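Local coordinates for protein putative diguanylate cyclase (GGDEF) with PAS/PAC domain (Rhodopseudomonas palustris, PDB 3LIF) that probably makes cyclic di-GMP from two GTP molecules as a membrane-bound diguanylate cyclase, of which this chain is the extracellular PDC-fold sensor domain, at residues A[67-79]-A[141-153]. Numbering follows the deposited sequence.
Sequences LPQLSDVAILDAD and FFGVVVATIESEY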
loop_
_atom_site.group_PDB
_atom_site.type_symbol
_atom_site.label_atom_id
_atom_site.label_comp_id
_atom_site.label_asym_id
_atom_site.label_seq_id
_atom_site.Cartn_x
_atom_site.Cartn_y
_atom_site.Cartn_z
ATOM N N LEU A 67 5.931 -1.730 14.193
ATOM C CA LEU A 67 5.935 -1.729 12.771
ATOM C C LEU A 67 5.606 -0.287 12.379
ATOM O O LEU A 67 4.512 0.211 12.693
ATOM C CB LEU A 67 4.901 -2.736 12.263
ATOM C CG LEU A 67 5.468 -4.118 11.964
ATOM C CD1 LEU A 67 6.527 -4.057 10.879
ATOM C CD2 LEU A 67 6.101 -4.656 13.194
ATOM N N PRO A 68 6.570 0.414 11.745
ATOM C CA PRO A 68 6.263 1.795 11.354
ATOM C C PRO A 68 5.321 1.817 10.184
ATOM O O PRO A 68 4.676 2.809 9.982
ATOM C CB PRO A 68 7.608 2.375 10.938
ATOM C CG PRO A 68 8.643 1.287 11.219
ATOM C CD PRO A 68 7.915 -0.009 11.325
ATOM N N GLN A 69 5.204 0.735 9.422
ATOM C CA GLN A 69 4.268 0.770 8.286
ATOM C C GLN A 69 2.778 0.363 8.553
ATOM O O GLN A 69 1.916 0.449 7.635
ATOM C CB GLN A 69 4.793 -0.048 7.132
ATOM C CG GLN A 69 4.695 -1.501 7.390
ATOM C CD GLN A 69 6.038 -2.102 7.906
ATOM O OE1 GLN A 69 6.582 -1.674 8.944
ATOM N NE2 GLN A 69 6.573 -3.091 7.154
ATOM N N LEU A 70 2.483 -0.086 9.776
ATOM C CA LEU A 70 1.161 -0.553 10.134
ATOM C C LEU A 70 0.677 0.352 11.213
ATOM O O LEU A 70 1.357 0.547 12.177
ATOM C CB LEU A 70 1.261 -1.953 10.664
ATOM C CG LEU A 70 1.672 -2.979 9.606
ATOM C CD1 LEU A 70 1.421 -4.374 10.134
ATOM C CD2 LEU A 70 0.897 -2.807 8.301
ATOM N N SER A 71 -0.465 0.986 11.056
ATOM C CA SER A 71 -0.955 1.862 12.121
ATOM C C SER A 71 -1.497 1.049 13.265
ATOM O O SER A 71 -1.345 1.424 14.382
ATOM C CB SER A 71 -2.091 2.726 11.618
ATOM O OG SER A 71 -1.566 3.748 10.789
ATOM N N ASP A 72 -2.176 -0.046 12.964
ATOM C CA ASP A 72 -2.876 -0.815 13.967
ATOM C C ASP A 72 -3.210 -2.185 13.415
ATOM O O ASP A 72 -3.042 -2.423 12.199
ATOM C CB ASP A 72 -4.114 -0.099 14.437
ATOM C CG ASP A 72 -5.027 0.243 13.309
ATOM O OD1 ASP A 72 -4.940 -0.457 12.254
ATOM O OD2 ASP A 72 -5.809 1.216 13.469
ATOM N N VAL A 73 -3.627 -3.093 14.296
ATOM C CA VAL A 73 -3.881 -4.494 13.916
ATOM C C VAL A 73 -5.128 -5.052 14.620
ATOM O O VAL A 73 -5.391 -4.778 15.820
ATOM C CB VAL A 73 -2.691 -5.395 14.331
ATOM C CG1 VAL A 73 -2.916 -6.826 13.866
ATOM C CG2 VAL A 73 -1.424 -4.816 13.762
ATOM N N ALA A 74 -5.909 -5.853 13.928
ATOM C CA ALA A 74 -7.025 -6.351 14.653
ATOM C C ALA A 74 -7.344 -7.753 14.199
ATOM O O ALA A 74 -6.896 -8.175 13.120
ATOM C CB ALA A 74 -8.232 -5.411 14.586
ATOM N N ILE A 75 -8.084 -8.455 15.082
ATOM C CA ILE A 75 -8.608 -9.756 14.826
ATOM C C ILE A 75 -10.141 -9.744 14.727
ATOM O O ILE A 75 -10.818 -9.067 15.515
ATOM C CB ILE A 75 -8.249 -10.661 15.958
ATOM C CG1 ILE A 75 -6.782 -10.441 16.310
ATOM C CG2 ILE A 75 -8.532 -12.141 15.526
ATOM C CD1 ILE A 75 -5.811 -11.239 15.428
ATOM N N LEU A 76 -10.649 -10.498 13.762
ATOM C CA LEU A 76 -12.048 -10.787 13.597
ATOM C C LEU A 76 -12.200 -12.296 13.616
ATOM O O LEU A 76 -11.389 -13.012 12.931
ATOM C CB LEU A 76 -12.528 -10.330 12.215
ATOM C CG LEU A 76 -12.487 -8.864 11.776
ATOM C CD1 LEU A 76 -13.211 -8.742 10.433
ATOM C CD2 LEU A 76 -13.027 -7.860 12.807
ATOM N N ASP A 77 -13.224 -12.801 14.322
ATOM C CA ASP A 77 -13.492 -14.250 14.304
ATOM C C ASP A 77 -14.427 -14.549 13.182
ATOM O O ASP A 77 -14.469 -13.821 12.224
ATOM C CB ASP A 77 -14.262 -14.623 15.549
ATOM C CG ASP A 77 -15.637 -13.862 15.681
ATOM O OD1 ASP A 77 -16.343 -13.471 14.665
ATOM O OD2 ASP A 77 -16.007 -13.670 16.867
ATOM N N ALA A 78 -15.048 -15.708 13.165
ATOM C CA ALA A 78 -15.035 -16.538 12.021
ATOM C C ALA A 78 -16.440 -15.953 11.535
ATOM O O ALA A 78 -16.888 -16.142 10.388
ATOM C CB ALA A 78 -15.154 -17.980 12.381
ATOM N N ASP A 79 -17.097 -15.207 12.445
ATOM C CA ASP A 79 -18.371 -14.503 12.194
ATOM C C ASP A 79 -18.143 -13.032 11.895
ATOM O O ASP A 79 -19.099 -12.270 11.708
ATOM C CB ASP A 79 -19.399 -14.638 13.370
ATOM C CG ASP A 79 -19.784 -16.100 13.686
ATOM O OD1 ASP A 79 -20.338 -16.765 12.803
ATOM O OD2 ASP A 79 -19.528 -16.574 14.812
ATOM N N PHE A 141 -11.744 -22.153 8.261
ATOM C CA PHE A 141 -11.736 -20.703 8.490
ATOM C C PHE A 141 -11.964 -20.317 9.941
ATOM O O PHE A 141 -12.931 -20.785 10.568
ATOM C CB PHE A 141 -12.845 -20.073 7.654
ATOM C CG PHE A 141 -12.883 -18.584 7.731
ATOM C CD1 PHE A 141 -11.815 -17.817 7.267
ATOM C CD2 PHE A 141 -13.977 -17.932 8.234
ATOM C CE1 PHE A 141 -11.852 -16.417 7.312
ATOM C CE2 PHE A 141 -14.018 -16.554 8.285
ATOM C CZ PHE A 141 -12.954 -15.790 7.821
ATOM N N PHE A 142 -11.145 -19.416 10.477
ATOM C CA PHE A 142 -11.287 -19.018 11.870
ATOM C C PHE A 142 -11.367 -17.483 12.059
ATOM O O PHE A 142 -11.347 -17.001 13.199
ATOM C CB PHE A 142 -10.146 -19.645 12.684
ATOM C CG PHE A 142 -10.267 -19.451 14.172
ATOM C CD1 PHE A 142 -11.045 -20.314 14.956
ATOM C CD2 PHE A 142 -9.602 -18.431 14.802
ATOM C CE1 PHE A 142 -11.160 -20.141 16.290
ATOM C CE2 PHE A 142 -9.709 -18.262 16.178
ATOM C CZ PHE A 142 -10.506 -19.112 16.918
ATOM N N GLY A 143 -11.492 -16.717 10.965
ATOM C CA GLY A 143 -11.541 -15.185 10.984
ATOM C C GLY A 143 -10.286 -14.753 10.241
ATOM O O GLY A 143 -10.054 -15.214 9.098
ATOM N N VAL A 144 -9.556 -13.762 10.713
ATOM C CA VAL A 144 -9.101 -12.597 9.929
ATOM C C VAL A 144 -8.193 -11.761 10.801
ATOM O O VAL A 144 -8.608 -11.421 11.934
ATOM C CB VAL A 144 -10.099 -11.790 9.098
ATOM C CG1 VAL A 144 -9.345 -10.630 8.511
ATOM C CG2 VAL A 144 -10.622 -12.604 7.928
ATOM N N VAL A 145 -6.942 -11.527 10.360
ATOM C CA VAL A 145 -6.121 -10.406 10.927
ATOM C C VAL A 145 -6.113 -9.361 9.839
ATOM O O VAL A 145 -5.879 -9.705 8.655
ATOM C CB VAL A 145 -4.594 -10.648 11.001
ATOM C CG1 VAL A 145 -4.028 -10.218 12.315
ATOM C CG2 VAL A 145 -4.175 -12.022 10.533
ATOM N N VAL A 146 -6.256 -8.103 10.215
ATOM C CA VAL A 146 -6.269 -7.005 9.266
ATOM C C VAL A 146 -5.341 -6.018 9.902
ATOM O O VAL A 146 -5.410 -5.849 11.133
ATOM C CB VAL A 146 -7.555 -6.112 9.401
ATOM C CG1 VAL A 146 -7.986 -5.516 8.061
ATOM C CG2 VAL A 146 -8.677 -6.788 10.179
ATOM N N ALA A 147 -4.574 -5.286 9.109
ATOM C CA ALA A 147 -3.844 -4.166 9.678
ATOM C C ALA A 147 -3.869 -3.014 8.698
ATOM O O ALA A 147 -3.944 -3.218 7.456
ATOM C CB ALA A 147 -2.441 -4.553 10.021
ATOM N N THR A 148 -3.859 -1.810 9.248
ATOM C CA THR A 148 -3.966 -0.629 8.422
ATOM C C THR A 148 -2.603 -0.176 7.919
ATOM O O THR A 148 -1.651 -0.017 8.702
ATOM C CB THR A 148 -4.506 0.538 9.229
ATOM O OG1 THR A 148 -5.775 0.166 9.742
ATOM C CG2 THR A 148 -4.657 1.724 8.340
ATOM N N ILE A 149 -2.500 0.047 6.620
ATOM C CA ILE A 149 -1.217 0.469 6.097
ATOM C C ILE A 149 -0.982 1.884 6.547
ATOM O O ILE A 149 -1.851 2.699 6.340
ATOM C CB ILE A 149 -1.214 0.381 4.591
ATOM C CG1 ILE A 149 -1.051 -1.083 4.214
ATOM C CG2 ILE A 149 -0.071 1.233 3.994
ATOM C CD1 ILE A 149 -1.573 -1.370 2.819
ATOM N N GLU A 150 0.163 2.185 7.163
ATOM C CA GLU A 150 0.443 3.586 7.561
ATOM C C GLU A 150 0.924 4.401 6.334
ATOM O O GLU A 150 2.100 4.301 5.891
ATOM C CB GLU A 150 1.515 3.653 8.643
ATOM C CG GLU A 150 1.867 5.069 9.029
ATOM C CD GLU A 150 0.947 5.572 10.141
ATOM O OE1 GLU A 150 0.992 5.030 11.282
ATOM O OE2 GLU A 150 0.180 6.527 9.902
ATOM N N SER A 151 0.060 5.197 5.747
ATOM C CA SER A 151 0.509 5.798 4.509
ATOM C C SER A 151 1.663 6.816 4.706
ATOM O O SER A 151 2.529 6.952 3.830
ATOM C CB SER A 151 -0.658 6.355 3.707
ATOM O OG SER A 151 -1.291 7.383 4.455
ATOM N N GLU A 152 1.701 7.470 5.863
ATOM C CA GLU A 152 2.787 8.387 6.239
ATOM C C GLU A 152 4.176 7.695 6.161
ATOM O O GLU A 152 5.206 8.296 5.825
ATOM C CB GLU A 152 2.522 8.956 7.627
ATOM C CG GLU A 152 3.526 9.966 8.155
ATOM C CD GLU A 152 2.959 10.732 9.367
ATOM O OE1 GLU A 152 1.734 11.038 9.379
ATOM O OE2 GLU A 152 3.726 11.013 10.326
ATOM N N TYR A 153 4.218 6.414 6.418
ATOM C CA TYR A 153 5.470 5.787 6.272
ATOM C C TYR A 153 5.988 5.970 4.854
ATOM O O TYR A 153 7.198 6.169 4.662
ATOM C CB TYR A 153 5.323 4.320 6.521
ATOM C CG TYR A 153 6.570 3.553 6.405
ATOM C CD1 TYR A 153 7.583 3.687 7.367
ATOM C CD2 TYR A 153 6.747 2.643 5.355
ATOM C CE1 TYR A 153 8.732 2.923 7.290
ATOM C CE2 TYR A 153 7.906 1.872 5.246
ATOM C CZ TYR A 153 8.872 2.029 6.234
ATOM O OH TYR A 153 9.997 1.319 6.151
HETATM O O HOH W 1 -6.973 1.936 11.002
HETATM O O HOH W 2 -10.285 -15.138 14.780
#
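Thr148 OG1 donates to Asp72 OD1 over 2.7 Å, on the syn lone pair of the carboxylate, and accepts from a water shared with Asp72 OD2. Thr148 N donates to Asp72 O at 3.1 Å and, weakly, to Asp72 OD1. Asp72 CG sits between its own N and carbonyl carbon (chi1 56°), which brings the carboxylate round to the threonine; OD2 also pairs with Thr122 OG1. With an alanine here in place of Asp72, the Thr148 hydroxyl would probably lose its acceptor and the bridging water one of its anchors. Next door, Ser71 N donates to Thr148 O at 2.8 Å, and Ser71 OG bonds weakly to Glu150 OE1. From here strands 70-76 and 141-149 run antiparallel as neighbours in the five-stranded sheet of the membrane-distal PDC subdomain, a beta bulge between Leu70 and Val73 shifting the register by one. Ala74 and Val146 exchange both backbone bonds, and Leu76 N donates to Val144 O. On one face Val145 CG1 lies alongside Val73 CG1 and meets Ile75 CD1 at 3.7 Å, the Val145 and Ile75 side chains both against Ile42 of the long helix 5-47. Ahead of the bulge, Gln69 CB makes a CH-pi contact over one face of the Tyr153 ring, 4.2 Å from its centroid, while Pro68 CB approaches that ring obliquely at CD1. Farther on, Ala78 O meets the edge of the Phe141 ring at CE2, 3.6 Å away.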